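Local coordinates for periplasmic binding protein/LacI transcriptional regulator (Alkaliphilus metalliredigens, PDB 3CTP) that probably binds regulatory DNA as a LacI-type repressor and holds the sugar beta-D-xylulofuranose in its periplasmic-binding-protein-like part, at residues A[261-266]-A[277-282]; A[281-286]-A[314-319]. All coordinates share one frame; numbering follows the deposited sequence.

Overall arrangement
Contacts 1 and 2 follow one another along the chain: strand 281-283 closes contact 1 against the end of strand 262-264 and the residues after it, then pairs with strand 311-318 in contact 2, so that Thr281 and Ile282 serve both. Their centres lie 11 Å apart. Among the packing points that join them, Ile264 CD1 rests 3.9 Å from Leu317 CD1, and Phe266 CE2 lies 3.8 Å from Gln284 CG. The second is close to the sugar, for the Phe266 side chain stands about 5 Å from the bound xylulofuranose at its nearest atoms and Gln284 bonds to it directly. Contact 1 reaches the edge of the four-stranded parallel sheet, whereas contact 2 lies in the larger mixed sheet.

Contact 1: residues A[261-266]-A[277-282]; sequences VQIIGF and PSLTTI
The ring of Phe266 lies flat against Ile282, and this is the closely packed end of the contact. Ile282 CB stands over one ring face, 3.8 Å from the centroid and 18° off the normal, a CH-pi contact displaced toward the rim. CG2 reaches the far part of the ring, 3.7 Å from Phe266 CZ, while CG1 touches CD1 and CE1; the branched side chain thus spreads across the face. The CB of Phe266 starts away from segment 277-282, but with CG anti to the backbone N (chi1 -154°) the ring is still laid alongside Ile282. It also makes a cation-pi contact with Arg190 of the sugar pocket, so a valine in place of Phe266 would probably leave Arg190 without its aromatic partner and open a gap over Ile282.

One residue before Phe266, Gly265 N donates to Thr280 O at 2.9 Å, nearly straight at 166° and in the carbonyl plane. The same oxygen takes a CA-H...O contact from Ile264 CA at 3.3 Å. The Gly265 bond and this contact tie the segment leaving the outermost strand, 262-264, of a four-stranded parallel sheet to the chain that returns toward the larger sheet, as expected of the two-lobed type I periplasmic-binding-protein fold found in LacI relatives.

Ile264 carries CG1 anti to its backbone N, and its extended chain places CD1 3.9 Å from Thr280 CG2 and 4.0 Å from Ile282 CD1. Thr281 OG1 is bonded to Asp240. Beside it, Gly265 O and Ile282 N are buried but, at 3.7 Å from each other, have no polar partner. Packing is looser toward Ile263, whose CG2 meets Leu279 CD1 at 4.0 Å, and on the N-terminal side of Leu279 the chain diverges, back to the partly exposed Pro277.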
loop_
_atom_site.group_PDB
_atom_site.type_symbol
_atom_site.label_atom_id
_atom_site.label_comp_id
_atom_site.label_asym_id
_atom_site.label_seq_id
_atom_site.Cartn_x
_atom_site.Cartn_y
_atom_site.Cartn_z
ATOM N N VAL A 261 22.348 15.358 -6.395
ATOM C CA VAL A 261 21.911 15.439 -5.015
ATOM C C VAL A 261 21.746 14.019 -4.515
ATOM O O VAL A 261 21.318 13.138 -5.282
ATOM C CB VAL A 261 20.614 16.227 -4.891
ATOM C CG1 VAL A 261 19.546 15.542 -5.667
ATOM C CG2 VAL A 261 20.205 16.364 -3.400
ATOM N N GLN A 262 22.136 13.787 -3.264
ATOM C CA GLN A 262 22.029 12.451 -2.655
ATOM C C GLN A 262 20.806 12.426 -1.759
ATOM O O GLN A 262 20.454 13.462 -1.198
ATOM C CB GLN A 262 23.262 12.131 -1.836
ATOM C CG GLN A 262 24.571 12.163 -2.680
ATOM C CD GLN A 262 25.750 11.684 -1.881
ATOM O OE1 GLN A 262 25.736 10.580 -1.346
ATOM N NE2 GLN A 262 26.773 12.542 -1.744
ATOM N N ILE A 263 20.175 11.253 -1.631
ATOM C CA ILE A 263 18.905 11.132 -0.879
ATOM C C ILE A 263 19.020 9.941 0.059
ATOM O O ILE A 263 19.482 8.860 -0.342
ATOM C CB ILE A 263 17.710 10.833 -1.826
ATOM C CG1 ILE A 263 17.720 11.759 -3.053
ATOM C CG2 ILE A 263 16.384 10.884 -1.051
ATOM C CD1 ILE A 263 17.402 13.180 -2.760
ATOM N N ILE A 264 18.588 10.132 1.312
ATOM C CA ILE A 264 18.394 8.992 2.212
ATOM C C ILE A 264 16.988 9.091 2.799
ATOM O O ILE A 264 16.544 10.187 3.158
ATOM C CB ILE A 264 19.473 8.956 3.309
ATOM C CG1 ILE A 264 19.240 7.784 4.282
ATOM C CG2 ILE A 264 19.543 10.288 4.048
ATOM C CD1 ILE A 264 20.464 7.503 5.141
ATOM N N GLY A 265 16.277 7.960 2.863
ATOM C CA GLY A 265 14.930 7.914 3.472
ATOM C C GLY A 265 14.941 7.244 4.839
ATOM O O GLY A 265 15.956 7.263 5.556
ATOM N N PHE A 266 13.799 6.641 5.207
ATOM C CA PHE A 266 13.724 5.884 6.444
ATOM C C PHE A 266 12.608 4.874 6.306
ATOM O O PHE A 266 11.530 5.226 5.830
ATOM C CB PHE A 266 13.376 6.823 7.618
ATOM C CG PHE A 266 13.867 6.347 8.977
ATOM C CD1 PHE A 266 14.958 6.968 9.582
ATOM C CD2 PHE A 266 13.191 5.360 9.675
ATOM C CE1 PHE A 266 15.397 6.570 10.845
ATOM C CE2 PHE A 266 13.626 4.952 10.932
ATOM C CZ PHE A 266 14.746 5.560 11.516
ATOM N N PRO A 277 16.943 5.462 -9.079
ATOM C CA PRO A 277 17.828 4.485 -8.460
ATOM C C PRO A 277 17.251 4.049 -7.118
ATOM O O PRO A 277 16.453 4.780 -6.529
ATOM C CB PRO A 277 19.142 5.256 -8.268
ATOM C CG PRO A 277 18.777 6.683 -8.310
ATOM C CD PRO A 277 17.536 6.810 -9.133
ATOM N N SER A 278 17.648 2.868 -6.650
ATOM C CA SER A 278 17.136 2.350 -5.389
ATOM C C SER A 278 17.614 3.205 -4.215
ATOM O O SER A 278 18.698 3.770 -4.246
ATOM C CB SER A 278 17.543 0.905 -5.191
ATOM O OG SER A 278 18.969 0.813 -5.306
ATOM N N LEU A 279 16.782 3.261 -3.176
ATOM C CA LEU A 279 16.884 4.280 -2.138
ATOM C C LEU A 279 17.728 3.847 -0.940
ATOM O O LEU A 279 17.410 2.867 -0.267
ATOM C CB LEU A 279 15.459 4.589 -1.638
ATOM C CG LEU A 279 15.301 5.613 -0.522
ATOM C CD1 LEU A 279 15.769 6.980 -0.953
ATOM C CD2 LEU A 279 13.825 5.677 -0.173
ATOM N N THR A 280 18.784 4.595 -0.641
ATOM C CA THR A 280 19.488 4.413 0.625
ATOM C C THR A 280 18.539 4.783 1.756
ATOM O O THR A 280 17.779 5.762 1.653
ATOM C CB THR A 280 20.708 5.318 0.668
ATOM O OG1 THR A 280 21.614 4.890 -0.355
ATOM C CG2 THR A 280 21.383 5.267 2.042
ATOM N N THR A 281 18.557 4.005 2.825
ATOM C CA THR A 281 17.521 4.190 3.845
ATOM C C THR A 281 17.995 3.633 5.177
ATOM O O THR A 281 19.091 3.094 5.284
ATOM C CB THR A 281 16.190 3.527 3.392
ATOM O OG1 THR A 281 15.130 3.863 4.306
ATOM C CG2 THR A 281 16.360 2.008 3.328
ATOM N N ILE A 282 17.183 3.826 6.203
ATOM C CA ILE A 282 17.434 3.263 7.516
ATOM C C ILE A 282 16.381 2.186 7.732
ATOM O O ILE A 282 15.172 2.425 7.639
ATOM C CB ILE A 282 17.261 4.313 8.632
ATOM C CG1 ILE A 282 18.149 5.546 8.375
ATOM C CG2 ILE A 282 17.572 3.681 10.003
ATOM C CD1 ILE A 282 19.670 5.237 8.371
#

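Contact 2: residues A[281-286]-A[314-319]; sequences TINQPI and EVKLIE. With XLF (beta-D-xylulofuranose), chain C.
Thr281 O accepts a 2.8 Å bond from Ile318 N, almost straight at 171°, with the donor tilted 22° from the carbonyl plane. Thr281 N answers by giving its hydrogen to Ile318 O, which makes this an antiparallel hydrogen-bonded pair, and Thr281 CG2 lies alongside Ile318 CB. Two residues on, Asn283 N bonds to Lys316 O at 2.8 Å. Between them, Ile282 and Leu317 form a non-hydrogen-bonded pair whose side chains turn to the face that packs on helix 156-169, where CD1 of each meets the other at 4.0 Å. Ile282 CG2 adds Val315 CB at 3.6 Å, and both of these residues pack on Met162.

Strand 281-283 is one of the two outer strands of the mixed sheet within this chain, antiparallel to strand 311-318; the chain then runs through an inverse gamma turn centred on Pro285, the N-cap of helix 286-302. Pro285 CG packs 3.3 Å from Glu314 O.

On the face shared with Thr281 and Ile318, Asn283 lies beside the Lys316 chain. Its amide is held at both ends: OD1 is bonded to Asn268, while ND2 donates to a water, 3.0 Å away, that in turn bonds Glu314 O.

The Gln284 side chain starts away from segment 314-319, and its amide lies in the ligand pocket. Its NE2 donates to O3 of the xylulofuranose at 3.0 Å and also to Asp267, and OE1 is bonded to Ser154, fixing the rotation of the amide against the sugar.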
loop_
_atom_site.group_PDB
_atom_site.type_symbol
_atom_site.label_atom_id
_atom_site.label_comp_id
_atom_site.label_asym_id
_atom_site.label_seq_id
_atom_site.Cartn_x
_atom_site.Cartn_y
_atom_site.Cartn_z
ATOM N N THR A 281 18.557 4.005 2.825
ATOM C CA THR A 281 17.521 4.190 3.845
ATOM C C THR A 281 17.995 3.633 5.177
ATOM O O THR A 281 19.091 3.094 5.284
ATOM C CB THR A 281 16.190 3.527 3.392
ATOM O OG1 THR A 281 15.130 3.863 4.306
ATOM C CG2 THR A 281 16.360 2.008 3.328
ATOM N N ILE A 282 17.183 3.826 6.203
ATOM C CA ILE A 282 17.434 3.263 7.516
ATOM C C ILE A 282 16.381 2.186 7.732
ATOM O O ILE A 282 15.172 2.425 7.639
ATOM C CB ILE A 282 17.261 4.313 8.632
ATOM C CG1 ILE A 282 18.149 5.546 8.375
ATOM C CG2 ILE A 282 17.572 3.681 10.003
ATOM C CD1 ILE A 282 19.670 5.237 8.371
ATOM N N ASN A 283 16.843 0.978 8.008
ATOM C CA ASN A 283 15.956 -0.148 8.227
ATOM C C ASN A 283 15.203 -0.101 9.541
ATOM O O ASN A 283 15.829 -0.042 10.599
ATOM C CB ASN A 283 16.799 -1.441 8.233
ATOM C CG ASN A 283 15.955 -2.692 8.283
ATOM O OD1 ASN A 283 15.309 -3.051 7.287
ATOM N ND2 ASN A 283 15.964 -3.388 9.436
ATOM N N GLN A 284 13.863 -0.174 9.485
ATOM C CA GLN A 284 13.088 -0.579 10.669
ATOM C C GLN A 284 12.858 -2.073 10.642
ATOM O O GLN A 284 12.452 -2.619 9.597
ATOM C CB GLN A 284 11.710 0.099 10.684
ATOM C CG GLN A 284 11.751 1.592 10.871
ATOM C CD GLN A 284 10.418 2.112 11.372
ATOM O OE1 GLN A 284 10.038 1.830 12.500
ATOM N NE2 GLN A 284 9.721 2.919 10.553
ATOM N N PRO A 285 13.141 -2.761 11.762
ATOM C CA PRO A 285 13.112 -4.226 11.724
ATOM C C PRO A 285 11.699 -4.745 11.907
ATOM O O PRO A 285 11.266 -5.057 13.030
ATOM C CB PRO A 285 13.998 -4.633 12.907
ATOM C CG PRO A 285 13.865 -3.475 13.890
ATOM C CD PRO A 285 13.720 -2.226 13.013
ATOM N N ILE A 286 10.958 -4.795 10.799
ATOM C CA ILE A 286 9.537 -5.118 10.860
ATOM C C ILE A 286 9.282 -6.453 11.566
ATOM O O ILE A 286 8.340 -6.579 12.361
ATOM C CB ILE A 286 8.927 -5.120 9.431
ATOM C CG1 ILE A 286 8.902 -3.666 8.918
ATOM C CG2 ILE A 286 7.533 -5.693 9.446
ATOM C CD1 ILE A 286 8.321 -3.493 7.482
ATOM N N GLU A 314 16.545 -1.998 17.345
ATOM C CA GLU A 314 17.702 -1.451 16.663
ATOM C C GLU A 314 17.438 -1.248 15.172
ATOM O O GLU A 314 16.821 -2.098 14.510
ATOM C CB GLU A 314 18.858 -2.463 16.836
ATOM C CG GLU A 314 20.169 -2.089 16.173
ATOM C CD GLU A 314 21.273 -3.113 16.440
ATOM O OE1 GLU A 314 21.014 -4.102 17.151
ATOM O OE2 GLU A 314 22.391 -2.934 15.916
ATOM N N VAL A 315 17.973 -0.141 14.650
ATOM C CA VAL A 315 17.928 0.171 13.212
ATOM C C VAL A 315 19.320 0.067 12.601
ATOM O O VAL A 315 20.329 0.033 13.318
ATOM C CB VAL A 315 17.348 1.590 12.950
ATOM C CG1 VAL A 315 15.911 1.638 13.486
ATOM C CG2 VAL A 315 18.197 2.642 13.617
ATOM N N LYS A 316 19.374 0.008 11.279
ATOM C CA LYS A 316 20.666 -0.031 10.607
ATOM C C LYS A 316 20.584 0.616 9.239
ATOM O O LYS A 316 19.525 0.632 8.605
ATOM C CB LYS A 316 21.121 -1.468 10.447
ATOM C CG LYS A 316 20.255 -2.243 9.523
ATOM C CD LYS A 316 20.621 -3.728 9.478
ATOM C CE LYS A 316 19.667 -4.439 8.515
ATOM N NZ LYS A 316 19.333 -5.830 8.959
ATOM N N LEU A 317 21.717 1.139 8.787
ATOM C CA LEU A 317 21.798 1.784 7.482
ATOM C C LEU A 317 21.769 0.753 6.361
ATOM O O LEU A 317 22.478 -0.272 6.433
ATOM C CB LEU A 317 23.117 2.556 7.418
ATOM C CG LEU A 317 23.470 3.129 6.057
ATOM C CD1 LEU A 317 22.534 4.295 5.799
ATOM C CD2 LEU A 317 24.917 3.606 6.099
ATOM N N ILE A 318 20.951 1.011 5.337
ATOM C CA ILE A 318 20.921 0.166 4.134
ATOM C C ILE A 318 21.404 1.038 2.974
ATOM O O ILE A 318 20.695 1.957 2.537
ATOM C CB ILE A 318 19.494 -0.330 3.817
ATOM C CG1 ILE A 318 18.869 -1.021 5.030
ATOM C CG2 ILE A 318 19.495 -1.229 2.551
ATOM C CD1 ILE A 318 19.571 -2.270 5.465
ATOM N N GLU A 319 22.630 0.813 2.508
ATOM C CA GLU A 319 23.194 1.671 1.464
ATOM C C GLU A 319 22.768 1.160 0.102
ATOM O O GLU A 319 22.988 -0.007 -0.203
ATOM C CB GLU A 319 24.738 1.660 1.525
ATOM C CG GLU A 319 25.334 2.428 2.673
ATOM C CD GLU A 319 26.851 2.592 2.505
ATOM O OE1 GLU A 319 27.296 3.261 1.531
ATOM O OE2 GLU A 319 27.585 2.046 3.353
HETATM O O4 XLF C . 5.793 7.598 12.011
HETATM C C4 XLF C . 6.884 7.217 11.169
HETATM C C5 XLF C . 6.792 8.047 9.898
HETATM O O5 XLF C . 6.372 7.147 8.867
HETATM C C3 XLF C . 6.727 5.781 10.698
HETATM O O3 XLF C . 7.670 4.907 11.332
HETATM C C2 XLF C . 6.997 5.917 9.224
HETATM O O2 XLF C . 8.413 6.016 8.968
HETATM C C1 XLF C . 6.380 4.800 8.408
HETATM O O1 XLF C . 6.577 5.070 7.012
HETATM O O HOH W 1 17.538 -3.052 11.924
#